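Local coordinates for putative short-chain dehydrogenase/reductase (PDB 3E9N), which is a putative NAD(P)-dependent oxidoreductase of the short-chain dehydrogenase/reductase family, tentatively assigned an acetoacetyl-CoA reductase activity that remains unconfirmed, at residues V22-R27 against A209-I214; E60-G65 against V107-E112; D74-L79 against P119-A124; T173-P178 against N224-P229. All blocks are in the same frame, centred on the assembly; numbering follows the deposited sequence.

Contact 1 of 4, residues V22-R27 against A209-I214; sequences VKDLSR and AIRFVI
R211 reaches across from helix 203-214 and meets the carboxylate of D24 edge-on. D24 OD2 lies near the guanidinium plane, 2.7 Å from R211 NE, which meets it on the syn side with an N-H...O angle of 152°, while the carboxylate is turned 59° out of the guanidinium plane. NH1 of R211 adds weaker, bent bonds to the same OD2 and to the backbone O of D24. The chain gets there by leaving its helix with CG opposite the backbone N (chi1 173°) and then bending at chi2 and chi3, which turns the NE edge onto D24.

Both faces of this guanidinium are occupied. CD1 of I214 sits over the centre of one, 4.1 Å above the plane; on the opposite face the R27 guanidinium lies offset toward the rim, tilted against it. The D24 carboxylate lies beside both arginines and probably offsets their charge, and the NH2 of R211 has further salt bridges to D28 and D215. Beneath this polar layer L25 CD2 packs 3.5 Å from I214 CD1, facing strands 30-35 and 127-131. The arrangement is a salt-bridge network above an apolar layer, joining two helices on one face of a Rossmann-fold sheet.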
loop_
_atom_site.group_PDB
_atom_site.type_symbol
_atom_site.label_atom_id
_atom_site.label_comp_id
_atom_site.label_asym_id
_atom_site.label_seq_id
_atom_site.Cartn_x
_atom_site.Cartn_y
_atom_site.Cartn_z
ATOM N N VAL A 22 25.606 -16.640 0.370
ATOM C CA VAL A 22 26.211 -17.964 0.151
ATOM C C VAL A 22 26.968 -18.446 1.380
ATOM O O VAL A 22 26.832 -19.617 1.770
ATOM C CB VAL A 22 27.154 -18.014 -1.080
ATOM C CG1 VAL A 22 27.965 -19.293 -1.028
ATOM C CG2 VAL A 22 26.347 -17.919 -2.390
ATOM N N LYS A 23 27.755 -17.557 2.000
ATOM C CA LYS A 23 28.509 -17.972 3.197
ATOM C C LYS A 23 27.534 -18.391 4.294
ATOM O O LYS A 23 27.794 -19.357 4.998
ATOM C CB LYS A 23 29.493 -16.890 3.705
ATOM C CG LYS A 23 30.287 -16.179 2.616
ATOM C CD LYS A 23 31.636 -15.521 3.056
ATOM C CE LYS A 23 31.429 -14.557 4.233
ATOM N NZ LYS A 23 32.187 -13.261 4.085
ATOM N N ASP A 24 26.399 -17.705 4.434
ATOM C CA ASP A 24 25.480 -18.047 5.539
ATOM C C ASP A 24 24.818 -19.396 5.335
ATOM O O ASP A 24 24.793 -20.212 6.247
ATOM C CB ASP A 24 24.395 -16.982 5.758
ATOM C CG ASP A 24 23.433 -17.350 6.870
ATOM O OD1 ASP A 24 23.770 -17.067 8.014
ATOM O OD2 ASP A 24 22.332 -17.915 6.654
ATOM N N LEU A 25 24.258 -19.600 4.144
ATOM C CA LEU A 25 23.522 -20.823 3.816
ATOM C C LEU A 25 24.382 -22.074 3.751
ATOM O O LEU A 25 23.852 -23.178 3.796
ATOM C CB LEU A 25 22.853 -20.675 2.434
ATOM C CG LEU A 25 21.749 -19.616 2.286
ATOM C CD1 LEU A 25 21.116 -19.682 0.854
ATOM C CD2 LEU A 25 20.709 -19.855 3.373
ATOM N N SER A 26 25.683 -21.875 3.530
ATOM C CA SER A 26 26.633 -22.973 3.386
ATOM C C SER A 26 26.813 -23.647 4.736
ATOM O O SER A 26 27.382 -24.720 4.799
ATOM C CB SER A 26 27.989 -22.513 2.808
ATOM O OG SER A 26 28.752 -21.738 3.734
ATOM N N ARG A 27 26.341 -23.023 5.814
ATOM C CA ARG A 27 26.371 -23.676 7.103
ATOM C C ARG A 27 25.528 -24.963 7.057
ATOM O O ARG A 27 25.907 -25.982 7.640
ATOM C CB ARG A 27 25.912 -22.736 8.241
ATOM C CG ARG A 27 26.804 -21.444 8.395
ATOM C CD ARG A 27 26.032 -20.157 8.891
ATOM N NE ARG A 27 25.161 -20.438 10.033
ATOM C CZ ARG A 27 24.202 -19.632 10.497
ATOM N NH1 ARG A 27 23.955 -18.463 9.933
ATOM N NH2 ARG A 27 23.469 -20.011 11.540
ATOM N N ALA A 209 18.704 -11.449 7.184
ATOM C CA ALA A 209 17.274 -11.403 6.926
ATOM C C ALA A 209 16.842 -12.699 6.295
ATOM O O ALA A 209 15.787 -13.237 6.647
ATOM C CB ALA A 209 16.877 -10.198 6.042
ATOM N N ILE A 210 17.662 -13.207 5.371
ATOM C CA ILE A 210 17.360 -14.468 4.707
ATOM C C ILE A 210 17.365 -15.612 5.691
ATOM O O ILE A 210 16.445 -16.416 5.721
ATOM C CB ILE A 210 18.201 -14.709 3.429
ATOM C CG1 ILE A 210 17.569 -13.909 2.307
ATOM C CG2 ILE A 210 18.197 -16.194 3.056
ATOM C CD1 ILE A 210 18.498 -13.365 1.384
ATOM N N ARG A 211 18.352 -15.622 6.564
ATOM C CA ARG A 211 18.449 -16.645 7.596
ATOM C C ARG A 211 17.227 -16.590 8.528
ATOM O O ARG A 211 16.644 -17.603 8.874
ATOM C CB ARG A 211 19.769 -16.443 8.380
ATOM C CG ARG A 211 19.940 -17.365 9.647
ATOM C CD ARG A 211 19.757 -18.897 9.316
ATOM N NE ARG A 211 20.757 -19.337 8.356
ATOM C CZ ARG A 211 20.877 -20.598 7.932
ATOM N NH1 ARG A 211 21.807 -20.921 7.064
ATOM N NH2 ARG A 211 20.069 -21.544 8.375
ATOM N N PHE A 212 16.828 -15.396 8.945
ATOM C CA PHE A 212 15.634 -15.285 9.755
ATOM C C PHE A 212 14.409 -15.858 9.027
ATOM O O PHE A 212 13.517 -16.442 9.656
ATOM C CB PHE A 212 15.390 -13.826 10.116
ATOM C CG PHE A 212 14.061 -13.578 10.775
ATOM C CD1 PHE A 212 13.820 -14.050 12.064
ATOM C CD2 PHE A 212 13.081 -12.856 10.130
ATOM C CE1 PHE A 212 12.614 -13.832 12.672
ATOM C CE2 PHE A 212 11.870 -12.595 10.753
ATOM C CZ PHE A 212 11.630 -13.082 12.006
ATOM N N VAL A 213 14.348 -15.698 7.703
ATOM C CA VAL A 213 13.114 -16.069 7.015
ATOM C C VAL A 213 12.966 -17.586 6.919
ATOM O O VAL A 213 11.878 -18.170 7.170
ATOM C CB VAL A 213 13.031 -15.422 5.603
ATOM C CG1 VAL A 213 12.124 -16.248 4.656
ATOM C CG2 VAL A 213 12.574 -13.924 5.686
ATOM N N ILE A 214 14.059 -18.249 6.578
ATOM C CA ILE A 214 14.003 -19.692 6.313
ATOM C C ILE A 214 13.977 -20.478 7.612
ATOM O O ILE A 214 13.454 -21.588 7.655
ATOM C CB ILE A 214 15.174 -20.171 5.414
ATOM C CG1 ILE A 214 16.528 -20.168 6.142
ATOM C CG2 ILE A 214 15.275 -19.324 4.168
ATOM C CD1 ILE A 214 17.725 -20.412 5.142
#

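Contact 2 of 4, residues E60-G65 against V107-E112; sequences EVLEEG and VIVPAE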
loop_
_atom_site.group_PDB
_atom_site.type_symbol
_atom_site.label_atom_id
_atom_site.label_comp_id
_atom_site.label_asym_id
_atom_site.label_seq_id
_atom_site.Cartn_x
_atom_site.Cartn_y
_atom_site.Cartn_z
ATOM N N GLU A 60 20.653 -17.772 -20.040
ATOM C CA GLU A 60 20.315 -19.142 -19.650
ATOM C C GLU A 60 18.851 -19.334 -19.205
ATOM O O GLU A 60 18.131 -20.174 -19.770
ATOM C CB GLU A 60 21.371 -19.712 -18.669
ATOM C CG GLU A 60 22.753 -19.802 -19.353
ATOM C CD GLU A 60 23.954 -19.798 -18.404
ATOM O OE1 GLU A 60 24.980 -19.128 -18.727
ATOM O OE2 GLU A 60 23.887 -20.465 -17.337
ATOM N N VAL A 61 18.357 -18.529 -18.266
ATOM C CA VAL A 61 16.967 -18.733 -17.822
ATOM C C VAL A 61 15.900 -18.431 -18.893
ATOM O O VAL A 61 14.942 -19.193 -19.080
ATOM C CB VAL A 61 16.676 -17.937 -16.512
ATOM C CG1 VAL A 61 15.201 -18.051 -16.077
ATOM C CG2 VAL A 61 17.628 -18.395 -15.383
ATOM N N LEU A 62 16.061 -17.308 -19.586
ATOM C CA LEU A 62 15.049 -16.832 -20.547
ATOM C C LEU A 62 15.237 -17.352 -21.973
ATOM O O LEU A 62 14.272 -17.680 -22.644
ATOM C CB LEU A 62 14.998 -15.303 -20.582
ATOM C CG LEU A 62 14.802 -14.665 -19.219
ATOM C CD1 LEU A 62 14.662 -13.153 -19.386
ATOM C CD2 LEU A 62 13.605 -15.307 -18.465
ATOM N N GLU A 63 16.462 -17.412 -22.459
ATOM C CA GLU A 63 16.628 -17.804 -23.855
ATOM C C GLU A 63 16.800 -19.317 -24.009
ATOM O O GLU A 63 16.115 -19.920 -24.822
ATOM C CB GLU A 63 17.728 -16.973 -24.551
ATOM C CG GLU A 63 17.338 -15.472 -24.663
ATOM C CD GLU A 63 18.528 -14.567 -25.037
ATOM O OE1 GLU A 63 18.758 -13.515 -24.342
ATOM O OE2 GLU A 63 19.236 -14.935 -26.019
ATOM N N GLU A 64 17.643 -19.931 -23.175
ATOM C CA GLU A 64 17.912 -21.381 -23.253
ATOM C C GLU A 64 17.025 -22.354 -22.440
ATOM O O GLU A 64 17.293 -23.539 -22.387
ATOM C CB GLU A 64 19.374 -21.614 -22.926
ATOM C CG GLU A 64 20.277 -20.685 -23.753
ATOM C CD GLU A 64 21.715 -20.791 -23.337
ATOM O OE1 GLU A 64 21.978 -21.522 -22.364
ATOM O OE2 GLU A 64 22.585 -20.162 -23.970
ATOM N N GLY A 65 15.977 -21.894 -21.786
ATOM C CA GLY A 65 15.105 -22.851 -21.089
ATOM C C GLY A 65 15.610 -23.465 -19.772
ATOM O O GLY A 65 14.966 -24.354 -19.247
ATOM N N VAL A 107 12.562 -9.219 -12.844
ATOM C CA VAL A 107 11.192 -9.707 -12.772
ATOM C C VAL A 107 11.046 -11.013 -13.549
ATOM O O VAL A 107 10.578 -12.007 -12.989
ATOM C CB VAL A 107 10.213 -8.667 -13.326
ATOM C CG1 VAL A 107 8.789 -9.160 -13.231
ATOM C CG2 VAL A 107 10.373 -7.337 -12.592
ATOM N N ILE A 108 11.455 -11.046 -14.821
ATOM C CA ILE A 108 11.170 -12.243 -15.621
ATOM C C ILE A 108 12.009 -13.473 -15.216
ATOM O O ILE A 108 11.491 -14.557 -15.009
ATOM C CB ILE A 108 11.171 -11.972 -17.142
ATOM C CG1 ILE A 108 10.282 -10.764 -17.485
ATOM C CG2 ILE A 108 10.657 -13.210 -17.847
ATOM C CD1 ILE A 108 10.429 -10.154 -18.955
ATOM N N VAL A 109 13.296 -13.256 -14.969
ATOM C CA VAL A 109 14.168 -14.309 -14.528
ATOM C C VAL A 109 13.655 -14.890 -13.179
ATOM O O VAL A 109 13.406 -16.089 -13.110
ATOM C CB VAL A 109 15.616 -13.814 -14.458
ATOM C CG1 VAL A 109 16.426 -14.716 -13.561
ATOM C CG2 VAL A 109 16.223 -13.682 -15.886
ATOM N N PRO A 110 13.426 -14.048 -12.128
ATOM C CA PRO A 110 12.859 -14.691 -10.891
ATOM C C PRO A 110 11.594 -15.492 -11.148
ATOM O O PRO A 110 11.495 -16.628 -10.696
ATOM C CB PRO A 110 12.615 -13.524 -9.935
ATOM C CG PRO A 110 13.674 -12.440 -10.374
ATOM C CD PRO A 110 13.736 -12.613 -11.926
ATOM N N ALA A 111 10.653 -14.953 -11.903
ATOM C CA ALA A 111 9.466 -15.706 -12.228
ATOM C C ALA A 111 9.781 -17.001 -12.988
ATOM O O ALA A 111 9.183 -18.028 -12.721
ATOM C CB ALA A 111 8.528 -14.868 -13.061
ATOM N N GLU A 112 10.641 -16.953 -13.992
ATOM C CA GLU A 112 10.790 -18.135 -14.865
ATOM C C GLU A 112 11.772 -19.166 -14.269
ATOM O O GLU A 112 11.539 -20.362 -14.373
ATOM C CB GLU A 112 11.232 -17.674 -16.272
ATOM C CG GLU A 112 11.853 -18.797 -17.174
ATOM C CD GLU A 112 10.801 -19.760 -17.724
ATOM O OE1 GLU A 112 9.576 -19.514 -17.552
ATOM O OE2 GLU A 112 11.222 -20.785 -18.302
#
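L62 and V61 of helix 57-63 meet V109, I108 and E112 of helix 95-124 mainly through aliphatic carbons; no hydrogen bond joins the two segments. L62 reaches furthest along the partner helix. Its CD2 lies 3.7 Å from I108 CG2, its CG is 3.8 Å from V109 CG2, and CD2 also approaches E112 CB at 4.0 Å. The leucine side chain runs at about a right angle to those of I108 and V109, so its fork straddles two successive residues of the helix.

V61 points at the other helix, and its CG1, set opposite the backbone N (chi1 176°), rests 3.6 Å from E112 CG. These two side chains run past each other in opposite senses. E112 bends at chi2 (75°), which leaves its methylene carbons against V61 while the carboxylate turns off to R115 and Q116 of its own helix. Q116 also bonds the backbone O of V61, so one amide serves both helices.

Further out, I57 and V58 flank V109, while L103 of the third subunit packs on I108 and V96 of that subunit on E112. Burial of branched aliphatic groups thus carries the contact, and the one charged side chain in it contributes its carbons here, its charge being met by R115.

Contact 3 of 4, residues D74-L79 against P119-A124; sequences DHVDTL and PALRAA
H75 lays its imidazole over the A123 methyl in a CH-pi contact: CB lies 3.8 Å from the ring centroid and only 13° off the normal. Two things set the ring there. Its chi1 of -75° places CG opposite the carbonyl carbon and brings the ring back over the helix at A123, and ND1 donates to D74 OD1 at 2.6 Å, close to the ring plane and on the anti side of the carboxylate, which limits rotation about chi2.

V76 follows with its two methyls divided. CG2 touches the A120 methyl at 3.7 Å, whereas CB and CG1 lie alongside L121 CD2. The leucine leaves its backbone pointing away from the 74-79 segment, but CD2 comes back to V76, and the two side chains run side by side in the same direction. CD1 of L121 meets L79 CD2 at 4.1 Å, there with the chains crossing at about a right angle; L79 reaches on to L113 and L117.

The backbone N of V76 donates to A120 O at 2.9 Å from one face of the carbonyl plane, while A124 N reaches that oxygen from the opposite face. A124 CB lies 3.3 Å from V76 O. One helix carbonyl is thus shared between its own turn and the incoming chain, and the small methyls of A120, A123 and A124 let the backbone leading into strand 78-81 lie close against the helix.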
loop_
_atom_site.group_PDB
_atom_site.type_symbol
_atom_site.label_atom_id
_atom_site.label_comp_id
_atom_site.label_asym_id
_atom_site.label_seq_id
_atom_site.Cartn_x
_atom_site.Cartn_y
_atom_site.Cartn_z
ATOM N N ASP A 74 16.258 -32.349 -7.612
ATOM C CA ASP A 74 14.862 -32.784 -7.510
ATOM C C ASP A 74 14.205 -32.295 -6.220
ATOM O O ASP A 74 13.004 -32.454 -6.054
ATOM C CB ASP A 74 14.748 -34.325 -7.599
ATOM C CG ASP A 74 15.575 -35.042 -6.515
ATOM O OD1 ASP A 74 15.424 -34.756 -5.294
ATOM O OD2 ASP A 74 16.391 -35.893 -6.888
ATOM N N HIS A 75 14.998 -31.754 -5.302
ATOM C CA HIS A 75 14.458 -31.004 -4.141
ATOM C C HIS A 75 15.255 -29.691 -4.007
ATOM O O HIS A 75 16.472 -29.719 -3.943
ATOM C CB HIS A 75 14.610 -31.817 -2.866
ATOM C CG HIS A 75 13.634 -32.947 -2.738
ATOM N ND1 HIS A 75 13.665 -34.060 -3.561
ATOM C CD2 HIS A 75 12.620 -33.157 -1.866
ATOM C CE1 HIS A 75 12.696 -34.894 -3.210
ATOM N NE2 HIS A 75 12.049 -34.373 -2.186
ATOM N N VAL A 76 14.606 -28.539 -4.032
ATOM C CA VAL A 76 15.309 -27.308 -3.655
ATOM C C VAL A 76 14.665 -26.720 -2.384
ATOM O O VAL A 76 13.455 -26.439 -2.378
ATOM C CB VAL A 76 15.228 -26.220 -4.740
ATOM C CG1 VAL A 76 15.961 -24.889 -4.251
ATOM C CG2 VAL A 76 15.830 -26.720 -6.076
ATOM N N ASP A 77 15.475 -26.524 -1.341
ATOM C CA ASP A 77 14.956 -26.048 -0.037
ATOM C C ASP A 77 14.868 -24.517 0.028
ATOM O O ASP A 77 13.926 -23.981 0.569
ATOM C CB ASP A 77 15.829 -26.582 1.108
ATOM C CG ASP A 77 15.830 -28.105 1.147
ATOM O OD1 ASP A 77 14.895 -28.672 1.734
ATOM O OD2 ASP A 77 16.742 -28.744 0.559
ATOM N N THR A 78 15.863 -23.842 -0.558
ATOM C CA THR A 78 15.996 -22.419 -0.495
ATOM C C THR A 78 16.452 -21.912 -1.882
ATOM O O THR A 78 17.490 -22.342 -2.433
ATOM C CB THR A 78 17.064 -22.023 0.590
ATOM O OG1 THR A 78 16.717 -22.615 1.842
ATOM C CG2 THR A 78 17.157 -20.519 0.770
ATOM N N LEU A 79 15.685 -20.981 -2.425
ATOM C CA LEU A 79 16.010 -20.285 -3.650
ATOM C C LEU A 79 15.971 -18.776 -3.348
ATOM O O LEU A 79 14.920 -18.226 -2.941
ATOM C CB LEU A 79 14.944 -20.621 -4.702
ATOM C CG LEU A 79 14.959 -19.844 -6.032
ATOM C CD1 LEU A 79 16.359 -19.917 -6.804
ATOM C CD2 LEU A 79 13.722 -20.227 -6.952
ATOM N N PRO A 119 9.038 -27.864 -9.541
ATOM C CA PRO A 119 8.766 -29.243 -9.072
ATOM C C PRO A 119 9.611 -29.608 -7.884
ATOM O O PRO A 119 9.139 -30.275 -6.967
ATOM C CB PRO A 119 9.174 -30.114 -10.283
ATOM C CG PRO A 119 8.822 -29.238 -11.488
ATOM C CD PRO A 119 9.158 -27.794 -11.027
ATOM N N ALA A 120 10.867 -29.184 -7.940
ATOM C CA ALA A 120 11.792 -29.400 -6.859
ATOM C C ALA A 120 11.444 -28.554 -5.610
ATOM O O ALA A 120 11.798 -28.933 -4.488
ATOM C CB ALA A 120 13.211 -29.084 -7.331
ATOM N N LEU A 121 10.826 -27.390 -5.807
ATOM C CA LEU A 121 10.515 -26.503 -4.697
ATOM C C LEU A 121 9.334 -27.124 -3.920
ATOM O O LEU A 121 9.323 -27.104 -2.703
ATOM C CB LEU A 121 10.119 -25.099 -5.186
ATOM C CG LEU A 121 11.240 -24.204 -5.664
ATOM C CD1 LEU A 121 10.720 -22.964 -6.501
ATOM C CD2 LEU A 121 12.220 -23.798 -4.568
ATOM N N ARG A 122 8.361 -27.653 -4.658
ATOM C CA ARG A 122 7.206 -28.302 -4.101
ATOM C C ARG A 122 7.619 -29.543 -3.383
ATOM O O ARG A 122 7.176 -29.776 -2.253
ATOM C CB ARG A 122 6.263 -28.691 -5.219
ATOM C CG ARG A 122 5.498 -27.506 -5.753
ATOM C CD ARG A 122 4.575 -27.927 -6.850
ATOM N NE ARG A 122 3.866 -26.791 -7.422
ATOM C CZ ARG A 122 2.981 -26.911 -8.406
ATOM N NH1 ARG A 122 2.715 -28.112 -8.896
ATOM N NH2 ARG A 122 2.349 -25.848 -8.890
ATOM N N ALA A 123 8.488 -30.325 -4.029
ATOM C CA ALA A 123 8.996 -31.554 -3.456
ATOM C C ALA A 123 9.665 -31.334 -2.112
ATOM O O ALA A 123 9.570 -32.190 -1.270
ATOM C CB ALA A 123 10.018 -32.277 -4.448
ATOM N N ALA A 124 10.391 -30.227 -1.953
ATOM C CA ALA A 124 11.092 -29.946 -0.701
ATOM C C ALA A 124 10.292 -29.063 0.237
ATOM O O ALA A 124 10.756 -28.768 1.339
ATOM C CB ALA A 124 12.491 -29.292 -0.963
#

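Contact 4 of 4, residues T173-P178 against N224-P229; sequences TVSPGP and NVDVRP
S175 is bonded to strand 220-229 through both its backbone N and its backbone O: N donates to V225 O at 2.8 Å in an almost straight bond, and O accepts from V227 N at 2.9 Å. One step earlier V225 N bonds T173 O at 3.0 Å. These are the regular alternating bonds of parallel strands, with V174 beside V225 and S175 beside D226, and the short axes run 18° apart.

A row of polar side chains lies on the face bearing T173, S175, N224 and D226. N224 CG stands opposite its backbone N (chi1 -179°), which swings OD1 back over the neighbouring strand. There it comes 2.5 Å from T173 OG1, too short to take at face value, and 2.7 Å from S175 OG; T173 OG1 also bonds T223 O. The other end of the amide, ND2, donates to D226 OD2 at 2.8 Å, from above the carboxylate plane. R228 bends at chi2 and folds its guanidinium back along its own strand, where NH2 bonds V227 O and, weakly, S175 O. Past the paired region, P229 CD closes to 3.1 Å from G177 O.

On the other face V174 CG1 meets V227 CG2 at 4.2 Å. These valines, with V225, face A209, V213 and I206 of helix 203-214, while T173 and N224 face R154 of helix 144-164. On its other side strand 170-176 is bonded to strand 127-131; beyond strand 220-229, a strand of the second subunit pairs antiparallel and carries the sheet across the interface.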
loop_
_atom_site.group_PDB
_atom_site.type_symbol
_atom_site.label_atom_id
_atom_site.label_comp_id
_atom_site.label_asym_id
_atom_site.label_seq_id
_atom_site.Cartn_x
_atom_site.Cartn_y
_atom_site.Cartn_z
ATOM N N THR A 173 9.767 -11.668 0.596
ATOM C CA THR A 173 10.449 -10.560 -0.006
ATOM C C THR A 173 11.231 -9.819 1.024
ATOM O O THR A 173 10.719 -9.390 2.032
ATOM C CB THR A 173 9.474 -9.550 -0.616
ATOM O OG1 THR A 173 8.554 -9.157 0.411
ATOM C CG2 THR A 173 8.705 -10.185 -1.745
ATOM N N VAL A 174 12.497 -9.644 0.769
ATOM C CA VAL A 174 13.282 -8.859 1.630
ATOM C C VAL A 174 13.445 -7.566 0.868
ATOM O O VAL A 174 13.934 -7.595 -0.255
ATOM C CB VAL A 174 14.635 -9.569 1.902
ATOM C CG1 VAL A 174 15.623 -8.614 2.600
ATOM C CG2 VAL A 174 14.373 -10.863 2.715
ATOM N N SER A 175 13.024 -6.435 1.450
ATOM C CA SER A 175 13.018 -5.169 0.676
ATOM C C SER A 175 13.952 -4.109 1.230
ATOM O O SER A 175 13.609 -3.380 2.172
ATOM C CB SER A 175 11.620 -4.577 0.561
ATOM O OG SER A 175 10.625 -5.586 0.541
ATOM N N PRO A 176 15.150 -4.028 0.677
ATOM C CA PRO A 176 16.031 -2.899 1.036
ATOM C C PRO A 176 15.578 -1.561 0.425
ATOM O O PRO A 176 14.875 -1.525 -0.586
ATOM C CB PRO A 176 17.386 -3.291 0.443
ATOM C CG PRO A 176 17.131 -4.572 -0.357
ATOM C CD PRO A 176 15.657 -4.825 -0.440
ATOM N N GLY A 177 15.989 -0.451 1.013
ATOM C CA GLY A 177 15.644 0.823 0.414
ATOM C C GLY A 177 16.233 1.951 1.223
ATOM O O GLY A 177 16.838 1.725 2.251
ATOM N N PRO A 178 16.050 3.178 0.754
ATOM C CA PRO A 178 16.652 4.327 1.421
ATOM C C PRO A 178 15.912 4.751 2.695
ATOM O O PRO A 178 14.734 4.453 2.870
ATOM C CB PRO A 178 16.570 5.435 0.355
ATOM C CG PRO A 178 15.368 5.049 -0.490
ATOM C CD PRO A 178 15.282 3.544 -0.456
ATOM N N ASN A 224 7.419 -10.620 4.446
ATOM C CA ASN A 224 8.150 -9.446 4.034
ATOM C C ASN A 224 9.008 -8.864 5.156
ATOM O O ASN A 224 8.660 -8.952 6.332
ATOM C CB ASN A 224 7.245 -8.412 3.320
ATOM C CG ASN A 224 8.025 -7.165 2.856
ATOM O OD1 ASN A 224 8.735 -7.121 1.770
ATOM N ND2 ASN A 224 7.903 -6.105 3.681
ATOM N N VAL A 225 10.171 -8.359 4.789
ATOM C CA VAL A 225 11.098 -7.745 5.764
ATOM C C VAL A 225 11.553 -6.452 5.133
ATOM O O VAL A 225 12.137 -6.474 4.072
ATOM C CB VAL A 225 12.341 -8.619 6.061
ATOM C CG1 VAL A 225 13.262 -7.935 7.017
ATOM C CG2 VAL A 225 11.954 -10.034 6.607
ATOM N N ASP A 226 11.223 -5.307 5.722
ATOM C CA ASP A 226 11.640 -4.023 5.164
ATOM C C ASP A 226 12.947 -3.576 5.864
ATOM O O ASP A 226 13.038 -3.540 7.073
ATOM C CB ASP A 226 10.482 -3.021 5.230
ATOM C CG ASP A 226 9.267 -3.478 4.374
ATOM O OD1 ASP A 226 8.114 -3.587 4.922
ATOM O OD2 ASP A 226 9.445 -3.796 3.142
ATOM N N VAL A 227 13.978 -3.318 5.070
ATOM C CA VAL A 227 15.332 -3.081 5.561
ATOM C C VAL A 227 15.793 -1.679 5.125
ATOM O O VAL A 227 15.591 -1.300 4.000
ATOM C CB VAL A 227 16.327 -4.175 5.001
ATOM C CG1 VAL A 227 17.736 -3.915 5.460
ATOM C CG2 VAL A 227 15.875 -5.561 5.400
ATOM N N ARG A 228 16.424 -0.927 6.016
ATOM C CA ARG A 228 16.818 0.457 5.721
ATOM C C ARG A 228 18.119 0.759 6.429
ATOM O O ARG A 228 18.425 0.113 7.411
ATOM C CB ARG A 228 15.749 1.435 6.205
ATOM C CG ARG A 228 14.695 1.714 5.187
ATOM C CD ARG A 228 13.422 1.183 5.691
ATOM N NE ARG A 228 12.314 1.254 4.734
ATOM C CZ ARG A 228 12.099 0.405 3.718
ATOM N NH1 ARG A 228 11.033 0.577 2.939
ATOM N NH2 ARG A 228 12.948 -0.592 3.467
ATOM N N PRO A 229 18.891 1.730 5.929
ATOM C CA PRO A 229 20.073 2.194 6.668
ATOM C C PRO A 229 19.731 2.870 7.995
ATOM O O PRO A 229 18.633 3.368 8.189
ATOM C CB PRO A 229 20.696 3.246 5.740
ATOM C CG PRO A 229 20.042 3.046 4.373
ATOM C CD PRO A 229 18.729 2.376 4.607
#

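In the fold
From the N terminus, helix 16-25 brings the first half of contact 1, which closes only at helix 203-214; contacts 2 and 3 both nest inside that long loop. Contact 2 opens on helix 57-63 and contact 3 just before strand 78-81, and both close on helix 95-124, so the two cross. Contact 4 opens later, on strand 170-176, and closes on strand 220-229. It crosses contact 1, whose helix 203-214 connects those two strands, and the two touch through A209 on V174. Contact 1 also meets contact 3, where L25 packs on T78. Contacts 1 and 2 join helices, contact 3 a helix to the chain entering the sheet, contact 4 two strands beside the second subunit.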